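PDB 4FLN: protease Do-like 2, chloroplastic from Arabidopsis thaliana, which acts as a serine protease that makes the primary cut in the photodamaged D1 protein of plant photosystem II. Local coordinates for residues A59-Y62 / S63-W66; A204-D207 / Q208-I212; F324-L327 / I328-K331; R357-L360 / V361-I365; P446-N449 / I450-A454. One frame throughout, in Å; residues are numbered along the deposited sequence.

In the fold
The five contacts follow one another along the chain, each closing before the next opens. Contacts 1 and 2 belong to the two six-stranded barrels of the trypsin-like protease, one in the loop after strand 50-57 and the other in the hairpin of strands 203-205 and 211-216; their centres lie about 42 Å apart. Contact 3 lies on helix 325-329 of the first PDZ domain, contact 4 on the connection from strand 346-353 into the second PDZ domain, and contact 5 at the start of helix 450-459 there. Contacts 1 and 4 touch, centres about 17 Å apart. With Tyr62 against helix 385-391 and hydrogen bonds to Glu390 and Glu391, contact 1 joins protease and second PDZ domain.

Contact 1: A59-Y62 / S63-W66; sequences APDY and SLPW
Tyr62 N and Ser63 N, neighbours at the heart of this bend, are both hydrogen-bonded to Glu390 OE2, which is gripped from two sides of one peptide unit. Asp61 OD2 lies 3.0 Å from Ser63 N, but that N-H points badly for it. The same oxygen is modelled as accepting from Leu64 N, at a length of 2.3 Å that is too short to be taken at face value, so the bond is doubtful in detail. With CG turned opposite the backbone N of Asp61 (chi1 177°), the carboxylate swings across the inside of the bend. On the backbone side, Pro65 CA makes a CA-H...O contact of 3.1 Å with Asp61 O. The residues belong to the loop between strands 50-57 and 72-82 of the first barrel, which probably corresponds to loop LA of HtrA-type proteases. Here it leans on the second PDZ domain: the Tyr62 side chain rests on Pro386 and Leu387 of helix 385-391, and Ser63 OG is hydrogen-bonded to Glu391 OE2. Asp61 OD1 lies near Glu390 OE1, so these two acids may raise each other's proton affinity. Past the bend, Leu64 CB sits 3.7 Å above one face of the Trp66 ring.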
loop_
_atom_site.group_PDB
_atom_site.type_symbol
_atom_site.label_atom_id
_atom_site.label_comp_id
_atom_site.label_asym_id
_atom_site.label_seq_id
_atom_site.Cartn_x
_atom_site.Cartn_y
_atom_site.Cartn_z
ATOM N N ALA B 59 -5.962 -28.485 12.928
ATOM C CA ALA B 59 -6.828 -28.584 11.769
ATOM C C ALA B 59 -6.145 -29.423 10.702
ATOM O O ALA B 59 -4.925 -29.542 10.704
ATOM C CB ALA B 59 -7.146 -27.205 11.235
ATOM N N PRO B 60 -6.931 -30.022 9.795
ATOM C CA PRO B 60 -6.366 -30.717 8.638
ATOM C C PRO B 60 -6.003 -29.713 7.558
ATOM O O PRO B 60 -6.632 -28.664 7.477
ATOM C CB PRO B 60 -7.532 -31.575 8.163
ATOM C CG PRO B 60 -8.721 -30.747 8.474
ATOM C CD PRO B 60 -8.404 -30.014 9.759
ATOM N N ASP B 61 -5.013 -30.028 6.737
ATOM C CA ASP B 61 -4.706 -29.210 5.578
ATOM C C ASP B 61 -5.565 -29.750 4.438
ATOM O O ASP B 61 -5.563 -30.948 4.187
ATOM C CB ASP B 61 -3.216 -29.336 5.252
ATOM C CG ASP B 61 -2.804 -28.558 4.009
ATOM O OD1 ASP B 61 -2.218 -27.466 4.155
ATOM O OD2 ASP B 61 -3.040 -29.048 2.881
ATOM N N TYR B 62 -6.328 -28.895 3.766
ATOM C CA TYR B 62 -7.163 -29.362 2.652
ATOM C C TYR B 62 -6.401 -29.496 1.335
ATOM O O TYR B 62 -6.666 -30.399 0.530
ATOM C CB TYR B 62 -8.404 -28.481 2.496
ATOM C CG TYR B 62 -9.210 -28.440 3.765
ATOM C CD1 TYR B 62 -10.283 -29.296 3.960
ATOM C CD2 TYR B 62 -8.867 -27.574 4.792
ATOM C CE1 TYR B 62 -11.007 -29.274 5.134
ATOM C CE2 TYR B 62 -9.583 -27.544 5.966
ATOM C CZ TYR B 62 -10.650 -28.395 6.133
ATOM O OH TYR B 62 -11.360 -28.354 7.304
ATOM N N SER B 63 -5.455 -28.585 1.132
ATOM C CA SER B 63 -4.610 -28.590 -0.047
ATOM C C SER B 63 -3.874 -29.915 -0.142
ATOM O O SER B 63 -3.821 -30.532 -1.204
ATOM C CB SER B 63 -3.622 -27.430 0.019
ATOM O OG SER B 63 -4.308 -26.194 0.144
ATOM N N LEU B 64 -3.319 -30.354 0.982
ATOM C CA LEU B 64 -2.680 -31.664 1.069
ATOM C C LEU B 64 -3.375 -32.485 2.164
ATOM O O LEU B 64 -2.960 -32.436 3.324
ATOM C CB LEU B 64 -1.195 -31.501 1.412
ATOM C CG LEU B 64 -0.383 -30.419 0.687
ATOM C CD1 LEU B 64 0.827 -30.001 1.518
ATOM C CD2 LEU B 64 0.044 -30.873 -0.703
ATOM N N PRO B 65 -4.452 -33.219 1.819
ATOM C CA PRO B 65 -5.190 -33.766 2.963
ATOM C C PRO B 65 -4.766 -35.146 3.475
ATOM O O PRO B 65 -5.635 -35.891 3.931
ATOM C CB PRO B 65 -6.596 -33.900 2.387
ATOM C CG PRO B 65 -6.351 -34.248 0.942
ATOM C CD PRO B 65 -5.125 -33.481 0.535
ATOM N N TRP B 66 -3.472 -35.450 3.470
ATOM C CA TRP B 66 -2.910 -36.556 4.242
ATOM C C TRP B 66 -2.212 -35.939 5.440
ATOM O O TRP B 66 -1.633 -36.636 6.265
ATOM C CB TRP B 66 -1.936 -37.384 3.402
ATOM C CG TRP B 66 -1.089 -36.530 2.535
ATOM C CD1 TRP B 66 0.096 -35.952 2.868
ATOM C CD2 TRP B 66 -1.376 -36.119 1.194
ATOM N NE1 TRP B 66 0.574 -35.214 1.812
ATOM C CE2 TRP B 66 -0.314 -35.300 0.772
ATOM C CE3 TRP B 66 -2.428 -36.370 0.306
ATOM C CZ2 TRP B 66 -0.271 -34.726 -0.497
ATOM C CZ3 TRP B 66 -2.384 -35.804 -0.949
ATOM C CH2 TRP B 66 -1.312 -34.990 -1.341
#

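Contact 2: A204-D207 / Q208-I212; sequences AFND and QGECI
Ile212 N gives its hydrogen to Ala204 O over 2.6 Å, and Asn206 N gives its own to Glu210 O over 2.8 Å; both bonds lie almost in line with the accepting C=O. Between them Phe205 and Cys211 form a non-hydrogen-bonded antiparallel pair, and Phe205 CA adds a CA-H...O contact to Glu210 O. Backbone hydrogen bonds beyond the hairpin tie Phe205 to Thr153 and Cys211 to Arg141 and Gly143. The backbone angles of Asp207, Gln208 and Gly209 fit a type I turn with a G1 bulge. Gly209 O lies at the edge of the Phe205 ring, 3.3 Å from CD1. With chi1 at 53°, CG1 of Ile212 stands between its own N and carbonyl carbon, and CD1 arrives 3.5 Å from Ala204 CB. Cutting Ile212 back to an alanine is likely to open a gap beside Ala204 CB. The hairpin lies within the second protease barrel, where Ala204 and Ile212 pack on strands 151-156 and 228-232 and Phe205 on Thr153 and Val155.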
loop_
_atom_site.group_PDB
_atom_site.type_symbol
_atom_site.label_atom_id
_atom_site.label_comp_id
_atom_site.label_asym_id
_atom_site.label_seq_id
_atom_site.Cartn_x
_atom_site.Cartn_y
_atom_site.Cartn_z
ATOM N N ALA B 204 -23.843 -12.968 27.990
ATOM C CA ALA B 204 -24.371 -11.604 27.912
ATOM C C ALA B 204 -25.558 -11.453 28.875
ATOM O O ALA B 204 -26.530 -12.202 28.779
ATOM C CB ALA B 204 -24.793 -11.301 26.511
ATOM N N PHE B 205 -25.477 -10.484 29.792
ATOM C CA PHE B 205 -26.422 -10.369 30.916
ATOM C C PHE B 205 -27.472 -9.256 30.818
ATOM O O PHE B 205 -27.213 -8.190 30.268
ATOM C CB PHE B 205 -25.667 -10.106 32.220
ATOM C CG PHE B 205 -24.964 -11.299 32.790
ATOM C CD1 PHE B 205 -25.674 -12.309 33.412
ATOM C CD2 PHE B 205 -23.577 -11.382 32.755
ATOM C CE1 PHE B 205 -25.016 -13.398 33.963
ATOM C CE2 PHE B 205 -22.915 -12.466 33.305
ATOM C CZ PHE B 205 -23.634 -13.475 33.910
ATOM N N ASN B 206 -28.633 -9.513 31.420
ATOM C CA ASN B 206 -29.628 -8.491 31.745
ATOM C C ASN B 206 -29.076 -7.613 32.826
ATOM O O ASN B 206 -27.954 -7.798 33.278
ATOM C CB ASN B 206 -30.837 -9.125 32.419
ATOM C CG ASN B 206 -31.763 -9.776 31.465
ATOM O OD1 ASN B 206 -32.273 -10.858 31.737
ATOM N ND2 ASN B 206 -32.010 -9.124 30.335
ATOM N N ASP B 207 -29.887 -6.671 33.279
ATOM C CA ASP B 207 -29.591 -6.003 34.534
ATOM C C ASP B 207 -30.193 -6.805 35.693
ATOM O O ASP B 207 -29.983 -6.482 36.862
ATOM C CB ASP B 207 -30.086 -4.553 34.533
ATOM C CG ASP B 207 -31.514 -4.426 34.050
ATOM O OD1 ASP B 207 -32.306 -5.368 34.270
ATOM O OD2 ASP B 207 -31.842 -3.383 33.442
ATOM N N GLN B 208 -30.933 -7.860 35.366
ATOM C CA GLN B 208 -31.439 -8.763 36.395
ATOM C C GLN B 208 -30.531 -9.971 36.624
ATOM O O GLN B 208 -30.841 -10.836 37.431
ATOM C CB GLN B 208 -32.853 -9.236 36.068
ATOM C CG GLN B 208 -33.928 -8.204 36.318
ATOM C CD GLN B 208 -34.865 -8.071 35.136
ATOM O OE1 GLN B 208 -34.427 -8.077 33.980
ATOM N NE2 GLN B 208 -36.161 -7.956 35.415
ATOM N N GLY B 209 -29.417 -10.040 35.906
ATOM C CA GLY B 209 -28.467 -11.109 36.124
ATOM C C GLY B 209 -28.750 -12.377 35.342
ATOM O O GLY B 209 -28.030 -13.364 35.479
ATOM N N GLU B 210 -29.800 -12.368 34.530
ATOM C CA GLU B 210 -30.075 -13.505 33.662
ATOM C C GLU B 210 -29.198 -13.391 32.429
ATOM O O GLU B 210 -28.888 -12.292 31.976
ATOM C CB GLU B 210 -31.545 -13.543 33.244
ATOM C CG GLU B 210 -32.527 -13.439 34.398
ATOM C CD GLU B 210 -33.977 -13.488 33.947
ATOM O OE1 GLU B 210 -34.400 -12.594 33.183
ATOM O OE2 GLU B 210 -34.697 -14.423 34.364
ATOM N N CYS B 211 -28.787 -14.530 31.888
ATOM C CA CYS B 211 -28.011 -14.537 30.656
ATOM C C CYS B 211 -28.956 -14.471 29.465
ATOM O O CYS B 211 -29.865 -15.289 29.340
ATOM C CB CYS B 211 -27.156 -15.790 30.578
ATOM S SG CYS B 211 -26.683 -16.223 28.921
ATOM N N ILE B 212 -28.769 -13.469 28.616
ATOM C CA ILE B 212 -29.640 -13.283 27.460
ATOM C C ILE B 212 -29.086 -13.822 26.148
ATOM O O ILE B 212 -29.673 -13.602 25.092
ATOM C CB ILE B 212 -30.115 -11.832 27.309
ATOM C CG1 ILE B 212 -28.925 -10.872 27.302
ATOM C CG2 ILE B 212 -31.115 -11.507 28.412
ATOM C CD1 ILE B 212 -28.184 -10.844 25.988
#

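Contact 3: F324-L327 / I328-K331; sequences FRYL and ISQK
Ser329 OG donates to Tyr326 O over 2.7 Å, helped by a chi1 of 66° that folds the hydroxyl back toward the preceding turn. Ser329 N and Gln330 N also reach Tyr326 O, both weakly, so one carbonyl gathers three donors. The regular helical bond of this turn runs from Ser329 N to Arg325 O at 3.0 Å, and Gln330 N then falls back to Leu327 O as the helix runs out. This is the short helix 325-329 of the first PDZ domain, and a bound peptide packs against Arg325, Ile328 and Ser329. The helix also meets the protease domain: Arg325 NH1 forms a salt bridge with Asp185, and Tyr326 packs on Leu187. Lys331, just past the helix, sends NZ to a salt bridge with Asp304. Among the side chains one turn apart, Ile328 CD1 sits over one face of the Phe324 ring in a CH-pi contact, 4.1 Å from the centroid and 14° off the normal. Phe303 meets that same ring. Between Tyr326 and Gln330 it is the aliphatic CG of Gln330 that touches, 3.6 Å from Tyr326 CZ and oblique to the ring, with the amide plane nearly parallel to it (9°).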
loop_
_atom_site.group_PDB
_atom_site.type_symbol
_atom_site.label_atom_id
_atom_site.label_comp_id
_atom_site.label_asym_id
_atom_site.label_seq_id
_atom_site.Cartn_x
_atom_site.Cartn_y
_atom_site.Cartn_z
ATOM N N PHE B 324 -39.220 -13.570 7.437
ATOM C CA PHE B 324 -39.887 -14.847 7.297
ATOM C C PHE B 324 -38.959 -15.985 7.736
ATOM O O PHE B 324 -39.394 -16.935 8.403
ATOM C CB PHE B 324 -40.278 -14.971 5.827
ATOM C CG PHE B 324 -40.879 -16.269 5.459
ATOM C CD1 PHE B 324 -41.539 -17.031 6.394
ATOM C CD2 PHE B 324 -40.774 -16.733 4.162
ATOM C CE1 PHE B 324 -42.081 -18.238 6.040
ATOM C CE2 PHE B 324 -41.314 -17.937 3.802
ATOM C CZ PHE B 324 -41.968 -18.693 4.737
ATOM N N ARG B 325 -37.676 -15.870 7.397
ATOM C CA ARG B 325 -36.693 -16.883 7.774
ATOM C C ARG B 325 -36.805 -17.318 9.243
ATOM O O ARG B 325 -36.690 -18.509 9.550
ATOM C CB ARG B 325 -35.272 -16.397 7.477
ATOM C CG ARG B 325 -34.827 -16.633 6.024
ATOM C CD ARG B 325 -33.531 -15.893 5.673
ATOM N NE ARG B 325 -33.750 -14.450 5.587
ATOM C CZ ARG B 325 -32.780 -13.542 5.552
ATOM N NH1 ARG B 325 -31.508 -13.920 5.599
ATOM N NH2 ARG B 325 -33.086 -12.254 5.478
ATOM N N TYR B 326 -37.041 -16.361 10.142
ATOM C CA TYR B 326 -37.106 -16.662 11.572
ATOM C C TYR B 326 -38.036 -17.830 11.924
ATOM O O TYR B 326 -37.653 -18.722 12.683
ATOM C CB TYR B 326 -37.484 -15.425 12.399
ATOM C CG TYR B 326 -37.780 -15.761 13.850
ATOM C CD1 TYR B 326 -39.087 -15.815 14.320
ATOM C CD2 TYR B 326 -36.752 -16.063 14.739
ATOM C CE1 TYR B 326 -39.360 -16.138 15.633
ATOM C CE2 TYR B 326 -37.017 -16.392 16.062
ATOM C CZ TYR B 326 -38.323 -16.427 16.501
ATOM O OH TYR B 326 -38.597 -16.750 17.814
ATOM N N LEU B 327 -39.254 -17.822 11.390
ATOM C CA LEU B 327 -40.191 -18.901 11.683
ATOM C C LEU B 327 -39.580 -20.217 11.254
ATOM O O LEU B 327 -39.581 -21.191 11.998
ATOM C CB LEU B 327 -41.521 -18.698 10.960
ATOM C CG LEU B 327 -42.348 -17.507 11.432
ATOM C CD1 LEU B 327 -43.652 -17.419 10.657
ATOM C CD2 LEU B 327 -42.596 -17.637 12.920
ATOM N N ILE B 328 -39.050 -20.232 10.039
ATOM C CA ILE B 328 -38.454 -21.430 9.486
ATOM C C ILE B 328 -37.371 -21.982 10.409
ATOM O O ILE B 328 -37.274 -23.192 10.610
ATOM C CB ILE B 328 -37.854 -21.136 8.112
ATOM C CG1 ILE B 328 -38.951 -20.679 7.153
ATOM C CG2 ILE B 328 -37.115 -22.343 7.584
ATOM C CD1 ILE B 328 -38.410 -20.167 5.837
ATOM N N SER B 329 -36.570 -21.088 10.979
ATOM C CA SER B 329 -35.437 -21.494 11.799
ATOM C C SER B 329 -35.848 -22.021 13.181
ATOM O O SER B 329 -35.089 -22.732 13.836
ATOM C CB SER B 329 -34.459 -20.330 11.952
ATOM O OG SER B 329 -35.051 -19.269 12.686
ATOM N N GLN B 330 -37.047 -21.677 13.631
ATOM C CA GLN B 330 -37.472 -22.083 14.968
ATOM C C GLN B 330 -38.010 -23.510 14.991
ATOM O O GLN B 330 -38.391 -24.026 16.045
ATOM C CB GLN B 330 -38.483 -21.094 15.560
ATOM C CG GLN B 330 -37.834 -20.005 16.409
ATOM C CD GLN B 330 -36.769 -20.561 17.343
ATOM O OE1 GLN B 330 -35.590 -20.655 16.983
ATOM N NE2 GLN B 330 -37.180 -20.944 18.543
ATOM N N LYS B 331 -38.027 -24.143 13.826
ATOM C CA LYS B 331 -38.482 -25.519 13.712
ATOM C C LYS B 331 -37.318 -26.462 13.977
ATOM O O LYS B 331 -36.189 -26.023 14.172
ATOM C CB LYS B 331 -39.049 -25.775 12.308
ATOM C CG LYS B 331 -40.316 -24.985 11.953
ATOM C CD LYS B 331 -41.533 -25.480 12.735
ATOM C CE LYS B 331 -42.820 -24.880 12.195
ATOM N NZ LYS B 331 -44.004 -25.235 13.019
#

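Contact 4: R357-L360 / V361-I365; sequences RVHL and VPYHI
Val361 sets its CG2 alongside Leu360, 4.4 Å from Leu360 CG, a loose apolar touch between neighbours. Pro362 comes next. Its CD lies 3.4 Å from Leu360 O, and its CA approaches His359 CB at 3.9 Å, closing the bend that carries the chain round to Tyr363. That tyrosine makes the main contact, a T-shaped stack with its ring edge directed at the face of His359; centroids are 5.5 Å apart and the planes 85° apart. The nearest atoms are Tyr363 CE2 and His359 ND1, at 4.0 Å. A chi1 of -73° in His359 turns CG away from the carbonyl carbon and so presents one face of the imidazole to the edge of Tyr363. On the opposite face of the imidazole lies Arg357 CG, so the ring is sandwiched between an aliphatic arm and an aromatic edge. Arg357 also makes a salt bridge to Glu285 and a cation-pi contact with an aromatic side chain of the bound peptide; a modified side chain of the same peptide packs on Tyr363. This connection runs from strand 346-353 of the first PDZ domain toward strand 373-375 of the second, with Val361 and Tyr363 resting on both helix 385-391 and helix 398-406.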
loop_
_atom_site.group_PDB
_atom_site.type_symbol
_atom_site.label_atom_id
_atom_site.label_comp_id
_atom_site.label_asym_id
_atom_site.label_seq_id
_atom_site.Cartn_x
_atom_site.Cartn_y
_atom_site.Cartn_z
ATOM N N ARG B 357 -30.148 -27.184 5.337
ATOM C CA ARG B 357 -29.654 -27.021 3.978
ATOM C C ARG B 357 -28.649 -28.109 3.618
ATOM O O ARG B 357 -27.819 -28.493 4.443
ATOM C CB ARG B 357 -29.008 -25.650 3.818
ATOM C CG ARG B 357 -29.039 -25.131 2.402
ATOM C CD ARG B 357 -29.299 -23.634 2.379
ATOM N NE ARG B 357 -29.624 -23.180 1.033
ATOM C CZ ARG B 357 -28.713 -22.844 0.126
ATOM N NH1 ARG B 357 -27.426 -22.911 0.429
ATOM N NH2 ARG B 357 -29.087 -22.440 -1.082
ATOM N N VAL B 358 -28.738 -28.602 2.382
ATOM C CA VAL B 358 -27.755 -29.530 1.827
ATOM C C VAL B 358 -26.756 -28.757 0.953
ATOM O O VAL B 358 -27.111 -28.249 -0.112
ATOM C CB VAL B 358 -28.445 -30.617 0.975
ATOM C CG1 VAL B 358 -27.422 -31.488 0.255
ATOM C CG2 VAL B 358 -29.362 -31.463 1.839
ATOM N N HIS B 359 -25.509 -28.671 1.402
ATOM C CA HIS B 359 -24.507 -27.867 0.711
ATOM C C HIS B 359 -23.628 -28.697 -0.224
ATOM O O HIS B 359 -22.808 -29.490 0.229
ATOM C CB HIS B 359 -23.615 -27.172 1.731
ATOM C CG HIS B 359 -24.277 -26.042 2.446
ATOM N ND1 HIS B 359 -24.389 -24.780 1.898
ATOM C CD2 HIS B 359 -24.844 -25.974 3.674
ATOM C CE1 HIS B 359 -25.007 -23.986 2.753
ATOM N NE2 HIS B 359 -25.295 -24.685 3.838
ATOM N N LEU B 360 -23.774 -28.490 -1.525
ATOM C CA LEU B 360 -23.005 -29.248 -2.510
ATOM C C LEU B 360 -21.513 -29.079 -2.261
ATOM O O LEU B 360 -20.752 -30.045 -2.269
ATOM C CB LEU B 360 -23.364 -28.789 -3.917
ATOM C CG LEU B 360 -22.484 -29.346 -5.028
ATOM C CD1 LEU B 360 -22.532 -30.861 -5.010
ATOM C CD2 LEU B 360 -22.912 -28.788 -6.390
ATOM N N VAL B 361 -21.106 -27.836 -2.039
ATOM C CA VAL B 361 -19.758 -27.532 -1.609
ATOM C C VAL B 361 -19.878 -27.099 -0.155
ATOM O O VAL B 361 -20.280 -25.973 0.135
ATOM C CB VAL B 361 -19.184 -26.369 -2.444
ATOM C CG1 VAL B 361 -17.837 -25.922 -1.904
ATOM C CG2 VAL B 361 -19.094 -26.757 -3.914
ATOM N N PRO B 362 -19.509 -27.989 0.771
ATOM C CA PRO B 362 -19.759 -27.767 2.198
ATOM C C PRO B 362 -18.824 -26.742 2.819
ATOM O O PRO B 362 -17.693 -26.591 2.369
ATOM C CB PRO B 362 -19.505 -29.149 2.810
ATOM C CG PRO B 362 -18.541 -29.779 1.904
ATOM C CD PRO B 362 -18.921 -29.314 0.521
ATOM N N TYR B 363 -19.313 -26.017 3.817
ATOM C CA TYR B 363 -18.462 -25.160 4.634
ATOM C C TYR B 363 -17.775 -25.923 5.767
ATOM O O TYR B 363 -16.650 -25.606 6.139
ATOM C CB TYR B 363 -19.265 -23.983 5.196
ATOM C CG TYR B 363 -19.717 -22.999 4.138
ATOM C CD1 TYR B 363 -18.988 -21.845 3.880
ATOM C CD2 TYR B 363 -20.864 -23.233 3.384
ATOM C CE1 TYR B 363 -19.392 -20.943 2.905
ATOM C CE2 TYR B 363 -21.277 -22.336 2.404
ATOM C CZ TYR B 363 -20.533 -21.193 2.170
ATOM O OH TYR B 363 -20.928 -20.293 1.205
ATOM N N HIS B 364 -18.477 -26.905 6.330
ATOM C CA HIS B 364 -18.069 -27.518 7.597
ATOM C C HIS B 364 -17.246 -28.826 7.564
ATOM O O HIS B 364 -16.677 -29.215 8.585
ATOM C CB HIS B 364 -19.305 -27.653 8.507
ATOM C CG HIS B 364 -19.187 -28.712 9.559
ATOM N ND1 HIS B 364 -18.113 -28.798 10.420
ATOM C CD2 HIS B 364 -20.019 -29.728 9.897
ATOM C CE1 HIS B 364 -18.284 -29.824 11.236
ATOM N NE2 HIS B 364 -19.433 -30.405 10.940
ATOM N N ILE B 365 -17.155 -29.486 6.413
ATOM C CA ILE B 365 -16.389 -30.744 6.282
ATOM C C ILE B 365 -16.917 -31.921 7.112
ATOM O O ILE B 365 -16.418 -33.037 6.988
ATOM C CB ILE B 365 -14.883 -30.596 6.630
ATOM C CG1 ILE B 365 -14.362 -29.196 6.302
ATOM C CG2 ILE B 365 -14.063 -31.687 5.940
ATOM C CD1 ILE B 365 -14.147 -28.322 7.535
#

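Contact 5: P446-N449 / I450-A454; sequences PIRN and IHHLA
Asn449 and His452 carry this helix start: Asn449 holds N-H groups of the first helical turn, and His452 holds the N-H of Arg448 in return. Asn449 is the N-cap of helix 450-459: its OD1 takes the hydrogen of His452 N at 2.9 Å and 162°, and more weakly that of His451 N. A chi1 of 47° folds the amide between its own N and carbonyl carbon, turning OD1 to the first turn of the helix. The Asn449 carbonyl begins the regular pattern, accepting from Leu453 N at 3.1 Å. His452 reaches back: Arg448 N donates to ND1 over 3.0 Å, at 167° and exactly in the plane of the imidazole. Pro446 O lies at the same ring's edge, 3.3 Å from CE1, and Arg448 CG is close to ND1 as well. The exchange resembles a capping box, but the returning side chain holds the residue before the N-cap. Ile447 CD1 meets Leu453 CD1 at 3.6 Å on the side facing Phe442, while Tyr507 lies against the rings of His451 and His452. Were His452 replaced by a leucine, Arg448 N would probably lose its acceptor and Tyr507 one of the two imidazoles it meets. Since ND1 acts as an acceptor, the imidazole is most likely neutral with its proton on NE2, and the nearby helix N-terminus and Arg448 would be expected to discourage a positive charge.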
loop_
_atom_site.group_PDB
_atom_site.type_symbol
_atom_site.label_atom_id
_atom_site.label_comp_id
_atom_site.label_asym_id
_atom_site.label_seq_id
_atom_site.Cartn_x
_atom_site.Cartn_y
_atom_site.Cartn_z
ATOM N N PRO B 446 -20.759 -41.264 -15.034
ATOM C CA PRO B 446 -20.844 -40.011 -14.275
ATOM C C PRO B 446 -20.561 -40.231 -12.787
ATOM O O PRO B 446 -21.149 -41.108 -12.148
ATOM C CB PRO B 446 -22.299 -39.581 -14.485
ATOM C CG PRO B 446 -22.675 -40.186 -15.784
ATOM C CD PRO B 446 -21.990 -41.527 -15.796
ATOM N N ILE B 447 -19.664 -39.419 -12.244
ATOM C CA ILE B 447 -19.211 -39.568 -10.868
ATOM C C ILE B 447 -20.135 -38.839 -9.891
ATOM O O ILE B 447 -20.324 -37.626 -9.986
ATOM C CB ILE B 447 -17.755 -39.077 -10.731
ATOM C CG1 ILE B 447 -16.826 -40.001 -11.525
ATOM C CG2 ILE B 447 -17.339 -39.009 -9.270
ATOM C CD1 ILE B 447 -15.497 -39.390 -11.899
ATOM N N ARG B 448 -20.724 -39.594 -8.964
ATOM C CA ARG B 448 -21.687 -39.044 -8.009
ATOM C C ARG B 448 -21.005 -38.338 -6.837
ATOM O O ARG B 448 -21.415 -37.255 -6.413
ATOM C CB ARG B 448 -22.618 -40.146 -7.497
ATOM C CG ARG B 448 -23.272 -40.970 -8.595
ATOM C CD ARG B 448 -24.281 -41.969 -8.039
ATOM N NE ARG B 448 -25.652 -41.519 -8.279
ATOM C CZ ARG B 448 -26.508 -41.168 -7.324
ATOM N NH1 ARG B 448 -26.144 -41.233 -6.049
ATOM N NH2 ARG B 448 -27.733 -40.762 -7.646
ATOM N N ASN B 449 -19.961 -38.966 -6.319
ATOM C CA ASN B 449 -19.161 -38.403 -5.244
ATOM C C ASN B 449 -17.840 -39.149 -5.217
ATOM O O ASN B 449 -17.587 -39.981 -6.080
ATOM C CB ASN B 449 -19.880 -38.541 -3.914
ATOM C CG ASN B 449 -20.436 -39.933 -3.706
ATOM O OD1 ASN B 449 -19.683 -40.889 -3.537
ATOM N ND2 ASN B 449 -21.760 -40.054 -3.718
ATOM N N ILE B 450 -16.992 -38.876 -4.237
ATOM C CA ILE B 450 -15.654 -39.453 -4.274
ATOM C C ILE B 450 -15.594 -40.904 -3.785
ATOM O O ILE B 450 -14.667 -41.635 -4.117
ATOM C CB ILE B 450 -14.646 -38.594 -3.517
ATOM C CG1 ILE B 450 -13.222 -39.045 -3.859
ATOM C CG2 ILE B 450 -14.919 -38.657 -2.026
ATOM C CD1 ILE B 450 -12.151 -38.208 -3.215
ATOM N N HIS B 451 -16.586 -41.315 -3.004
ATOM C CA HIS B 451 -16.683 -42.696 -2.546
ATOM C C HIS B 451 -17.054 -43.551 -3.753
ATOM O O HIS B 451 -16.532 -44.649 -3.951
ATOM C CB HIS B 451 -17.763 -42.801 -1.468
ATOM C CG HIS B 451 -17.582 -43.951 -0.525
ATOM N ND1 HIS B 451 -17.791 -45.261 -0.896
ATOM C CD2 HIS B 451 -17.241 -43.983 0.785
ATOM C CE1 HIS B 451 -17.572 -46.051 0.139
ATOM N NE2 HIS B 451 -17.233 -45.301 1.171
ATOM N N HIS B 452 -17.967 -43.022 -4.559
ATOM C CA HIS B 452 -18.355 -43.633 -5.820
ATOM C C HIS B 452 -17.123 -43.794 -6.715
ATOM O O HIS B 452 -16.795 -44.906 -7.150
ATOM C CB HIS B 452 -19.390 -42.749 -6.514
ATOM C CG HIS B 452 -19.960 -43.346 -7.760
ATOM N ND1 HIS B 452 -20.491 -42.578 -8.774
ATOM C CD2 HIS B 452 -20.081 -44.634 -8.159
ATOM C CE1 HIS B 452 -20.921 -43.368 -9.742
ATOM N NE2 HIS B 452 -20.680 -44.619 -9.395
ATOM N N LEU B 453 -16.436 -42.688 -6.985
ATOM C CA LEU B 453 -15.231 -42.763 -7.798
ATOM C C LEU B 453 -14.307 -43.844 -7.264
ATOM O O LEU B 453 -13.750 -44.628 -8.030
ATOM C CB LEU B 453 -14.494 -41.431 -7.829
ATOM C CG LEU B 453 -13.194 -41.483 -8.626
ATOM C CD1 LEU B 453 -13.491 -41.777 -10.094
ATOM C CD2 LEU B 453 -12.397 -40.189 -8.470
ATOM N N ALA B 454 -14.156 -43.885 -5.945
ATOM C CA ALA B 454 -13.265 -44.841 -5.296
ATOM C C ALA B 454 -13.743 -46.286 -5.496
ATOM O O ALA B 454 -12.935 -47.207 -5.657
ATOM C CB ALA B 454 -13.131 -44.513 -3.820
#